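Local atomic coordinates of serine protease pet (Escherichia coli, PDB entry 4OM9), a protein that probably acts as a secreted serine protease toxin, the passenger domain of an autotransporter from enteroaggregative E. coli, with alpha-fodrin as a likely target. Residues I93-M96 and F102-Q105; T69-A74 and R95-N100. All coordinates share one frame; numbering follows the deposited sequence.

Contact 1: I93-M96 and F102-Q105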
# COMPACT_ATOMS: atom_id res chain seq x y z
N ILE A 93 -34.35 24.77 2.21
CA ILE A 93 -35.03 25.99 2.61
C ILE A 93 -35.83 26.58 1.45
O ILE A 93 -36.52 27.56 1.62
CB ILE A 93 -34.04 27.07 3.18
CG1 ILE A 93 -32.91 27.37 2.20
CG2 ILE A 93 -33.51 26.61 4.52
CD1 ILE A 93 -33.14 28.64 1.38
N ASN A 94 -35.73 25.96 0.29
CA ASN A 94 -36.59 26.31 -0.84
C ASN A 94 -36.58 25.20 -1.87
O ASN A 94 -35.71 24.30 -1.84
CB ASN A 94 -36.14 27.62 -1.49
CG ASN A 94 -37.31 28.40 -2.14
OD1 ASN A 94 -38.29 27.80 -2.59
ND2 ASN A 94 -37.18 29.71 -2.20
N ARG A 95 -37.55 25.25 -2.78
CA ARG A 95 -37.63 24.25 -3.84
C ARG A 95 -38.62 24.65 -4.92
O ARG A 95 -39.46 25.53 -4.73
CB ARG A 95 -38.01 22.88 -3.28
CG ARG A 95 -39.36 22.83 -2.57
CD ARG A 95 -39.86 21.39 -2.44
NE ARG A 95 -41.21 21.38 -1.87
CZ ARG A 95 -42.03 20.34 -1.85
NH1 ARG A 95 -41.66 19.17 -2.37
NH2 ARG A 95 -43.22 20.47 -1.29
N MET A 96 -38.46 24.00 -6.07
CA MET A 96 -39.42 24.07 -7.15
C MET A 96 -39.77 22.65 -7.58
O MET A 96 -38.98 21.70 -7.46
CB MET A 96 -38.89 24.89 -8.33
CG MET A 96 -39.23 26.38 -8.27
SD MET A 96 -38.57 27.33 -9.67
CE MET A 96 -39.45 26.58 -11.01
N PHE A 102 -40.91 16.26 -10.27
CA PHE A 102 -39.52 16.67 -10.15
C PHE A 102 -39.38 17.69 -9.02
O PHE A 102 -40.26 18.52 -8.80
CB PHE A 102 -39.02 17.24 -11.48
CG PHE A 102 -37.63 17.78 -11.40
CD1 PHE A 102 -36.53 16.93 -11.39
CD2 PHE A 102 -37.42 19.16 -11.30
CE1 PHE A 102 -35.24 17.42 -11.31
CE2 PHE A 102 -36.13 19.68 -11.21
CZ PHE A 102 -35.03 18.81 -11.20
N SER A 103 -38.25 17.62 -8.31
CA SER A 103 -37.96 18.58 -7.27
C SER A 103 -36.50 19.01 -7.26
O SER A 103 -35.61 18.19 -7.09
CB SER A 103 -38.33 18.02 -5.90
OG SER A 103 -38.05 18.98 -4.88
N ILE A 104 -36.27 20.31 -7.45
CA ILE A 104 -34.95 20.93 -7.27
C ILE A 104 -34.97 21.73 -5.98
O ILE A 104 -35.85 22.57 -5.73
CB ILE A 104 -34.55 21.82 -8.46
CG1 ILE A 104 -33.24 22.56 -8.16
CG2 ILE A 104 -35.61 22.82 -8.76
CD1 ILE A 104 -32.03 21.65 -8.00
N GLN A 105 -33.98 21.43 -5.14
CA GLN A 105 -33.93 21.90 -3.78
C GLN A 105 -32.78 22.88 -3.57
O GLN A 105 -31.69 22.71 -4.14
CB GLN A 105 -33.75 20.73 -2.80
CG GLN A 105 -34.92 19.75 -2.70
CD GLN A 105 -34.58 18.59 -1.78
OE1 GLN A 105 -33.62 17.84 -2.02
NE2 GLN A 105 -35.33 18.45 -0.69
O HOH W 1 -39.30 17.54 -2.33
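Arg95 and Met96 pair with Gln105 and Ile104 in an antiparallel beta hairpin of strands 88-97 and 102-107. The hairpin is part of an antiparallel sheet in the protease domain, whose fold is that of the chymotrypsin-like PA clan. Met96 and Ile104 form the hydrogen-bonded pair. Met96 N donates a hydrogen bond to Ile104 O at 3.0 Å, with 158° at the hydrogen, and Ile104 N donates one back to Met96 O. Arg95 and Gln105 form the non-hydrogen-bonded pair, and their CA atoms lie 4.4 Å apart. Here the Arg95 CA comes 3.1 Å from Ile104 O in a CH...O contact.

On one face Met96 CB rests on Ile104 CG2 at 3.9 Å. Ile104 has CG1 anti to the backbone N (chi1 174°), which leaves CG2 as the branch that meets Met96. Helix 247-255 covers this face, touching Met96 and Ile104.

The other face carries Arg95 and Gln105. The Gln105 amide has its polar partners outside the pair: NE2 bonds to Gln92 OE1 and Ala80 O. Ser103 OG sits 3.9 Å from Arg95 CD.

At the Ile93 end of segment 93-96 there is a classic beta bulge: Ile93 and Asn94 both face Arg106. Beside it, Asn94 OD1 takes the Arg95 N-H on a lone pair, with 2.7 Å between OD1 and N.

Contact 2: T69-A74 and R95-N100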
# COMPACT_ATOMS: atom_id res chain seq x y z
N THR A 69 -34.47 15.69 -5.90
CA THR A 69 -35.19 14.57 -5.35
C THR A 69 -36.57 14.44 -6.04
O THR A 69 -36.74 14.81 -7.20
CB THR A 69 -35.32 14.71 -3.82
OG1 THR A 69 -35.89 13.52 -3.26
CG2 THR A 69 -36.16 15.97 -3.40
N VAL A 70 -37.54 13.90 -5.34
CA VAL A 70 -38.85 13.80 -5.92
C VAL A 70 -39.78 14.66 -5.05
O VAL A 70 -39.44 14.94 -3.90
CB VAL A 70 -39.27 12.32 -6.03
CG1 VAL A 70 -40.53 12.01 -5.25
CG2 VAL A 70 -39.37 11.94 -7.48
N ALA A 71 -40.89 15.12 -5.64
CA ALA A 71 -41.77 16.11 -5.00
C ALA A 71 -42.60 15.55 -3.85
O ALA A 71 -42.71 16.19 -2.80
CB ALA A 71 -42.72 16.77 -6.05
N HIS A 72 -43.18 14.37 -4.03
CA HIS A 72 -44.05 13.81 -3.00
C HIS A 72 -43.24 13.18 -1.87
O HIS A 72 -43.78 12.47 -1.01
CB HIS A 72 -45.04 12.79 -3.60
CG HIS A 72 -44.47 11.44 -3.89
ND1 HIS A 72 -43.64 11.18 -4.96
CD2 HIS A 72 -44.65 10.25 -3.26
CE1 HIS A 72 -43.31 9.90 -4.97
NE2 HIS A 72 -43.92 9.31 -3.95
N ASN A 73 -41.93 13.45 -1.87
CA ASN A 73 -41.08 13.13 -0.73
C ASN A 73 -41.21 14.20 0.35
O ASN A 73 -40.64 14.07 1.44
CB ASN A 73 -39.62 12.98 -1.16
CG ASN A 73 -39.14 11.54 -1.09
OD1 ASN A 73 -39.93 10.61 -0.93
ND2 ASN A 73 -37.82 11.35 -1.21
N ALA A 74 -41.95 15.26 0.04
CA ALA A 74 -42.26 16.28 1.02
C ALA A 74 -43.15 15.70 2.12
O ALA A 74 -42.97 15.98 3.30
CB ALA A 74 -42.94 17.47 0.36
N ARG A 95 -37.55 25.25 -2.78
CA ARG A 95 -37.63 24.25 -3.84
C ARG A 95 -38.62 24.65 -4.92
O ARG A 95 -39.46 25.53 -4.73
CB ARG A 95 -38.01 22.88 -3.28
CG ARG A 95 -39.36 22.83 -2.57
CD ARG A 95 -39.86 21.39 -2.44
NE ARG A 95 -41.21 21.38 -1.87
CZ ARG A 95 -42.03 20.34 -1.85
NH1 ARG A 95 -41.66 19.17 -2.37
NH2 ARG A 95 -43.22 20.47 -1.29
N MET A 96 -38.46 24.00 -6.07
CA MET A 96 -39.42 24.07 -7.15
C MET A 96 -39.77 22.65 -7.58
O MET A 96 -38.98 21.70 -7.46
CB MET A 96 -38.89 24.89 -8.33
CG MET A 96 -39.23 26.38 -8.27
SD MET A 96 -38.57 27.33 -9.67
CE MET A 96 -39.45 26.58 -11.01
N THR A 97 -40.97 22.52 -8.11
CA THR A 97 -41.66 21.26 -8.15
C THR A 97 -42.48 21.25 -9.42
O THR A 97 -42.98 22.28 -9.85
CB THR A 97 -42.53 21.09 -6.89
OG1 THR A 97 -41.87 20.19 -5.99
CG2 THR A 97 -43.92 20.61 -7.21
N THR A 98 -42.56 20.07 -10.05
CA THR A 98 -43.08 19.96 -11.39
C THR A 98 -44.15 18.88 -11.41
O THR A 98 -44.10 17.96 -10.59
CB THR A 98 -41.93 19.65 -12.37
OG1 THR A 98 -41.92 20.58 -13.46
CG2 THR A 98 -41.97 18.22 -12.88
N GLY A 99 -45.13 19.00 -12.30
CA GLY A 99 -46.21 18.03 -12.40
C GLY A 99 -45.73 16.59 -12.59
O GLY A 99 -46.39 15.63 -12.20
N ASN A 100 -44.55 16.46 -13.18
CA ASN A 100 -43.92 15.16 -13.36
C ASN A 100 -43.15 14.70 -12.09
O ASN A 100 -42.40 13.71 -12.16
CB ASN A 100 -42.98 15.21 -14.56
CG ASN A 100 -42.79 13.84 -15.23
OD1 ASN A 100 -43.74 13.04 -15.33
ND2 ASN A 100 -41.57 13.58 -15.69
O HOH W 1 -39.30 17.54 -2.33
O HOH W 2 -45.22 18.03 -2.56
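With CG set between its backbone N and carbonyl carbon (chi1 60°), and with the chain extended from there to NE, Arg95 sends its guanidinium across to Ala71 and Ala74. NH1 bonds to Ala71 O at 3.2 Å. The oxygen lies in the guanidinium plane, at its edge. NH1 in turn approaches in the carbonyl plane, on a lone pair.

The same oxygen accepts a hydrogen bond from Ala74 N at 3.1 Å, an i to i+3 bond that closes the turn after strand 66-70. Two protein donors therefore hold it. The Ala74 CB lies 3.4 Å from Arg95 NH2, although Ala74 is poorly ordered.

This turn carries His72. In the chymotrypsin-like fold it is the place of the catalytic histidine, and His72, Asp101 and Ser208 probably form the triad. Asp101 OD1 accepts a hydrogen bond from the backbone N of His72, and the His72 side chain touches Ser208. Arg95 bonds to the turn one residue before His72, on the surface.

Further along the strand, Thr97 OG1 packs on Ala71 CB at 3.5 Å. Water 1 donates to Val70 O and takes a weak bond from Arg95 NH1. Water 2 donates to Ala71 O at 3.1 Å and accepts a long, weak bond from Arg95 NH2.

How the contacts relate
The centres of contacts 1 and 2 lie about 7 Å apart, and both use strand 88-97. Strand 102-107 runs between strands 88-97 and 66-70, so the hairpin of contact 1 is flanked by the strand that leads into the turn of contact 2. The two meet directly where Ser103 O lies 3.0 Å from Thr69 N, a probable hydrogen bond. Arg95 spans both: its backbone belongs to the hairpin and its guanidinium to the turn. Water 1 also joins them, touching Ser103 OG as well as Val70 O. The loop that links the hairpin strands holds Asp101, so both contacts border the probable catalytic site.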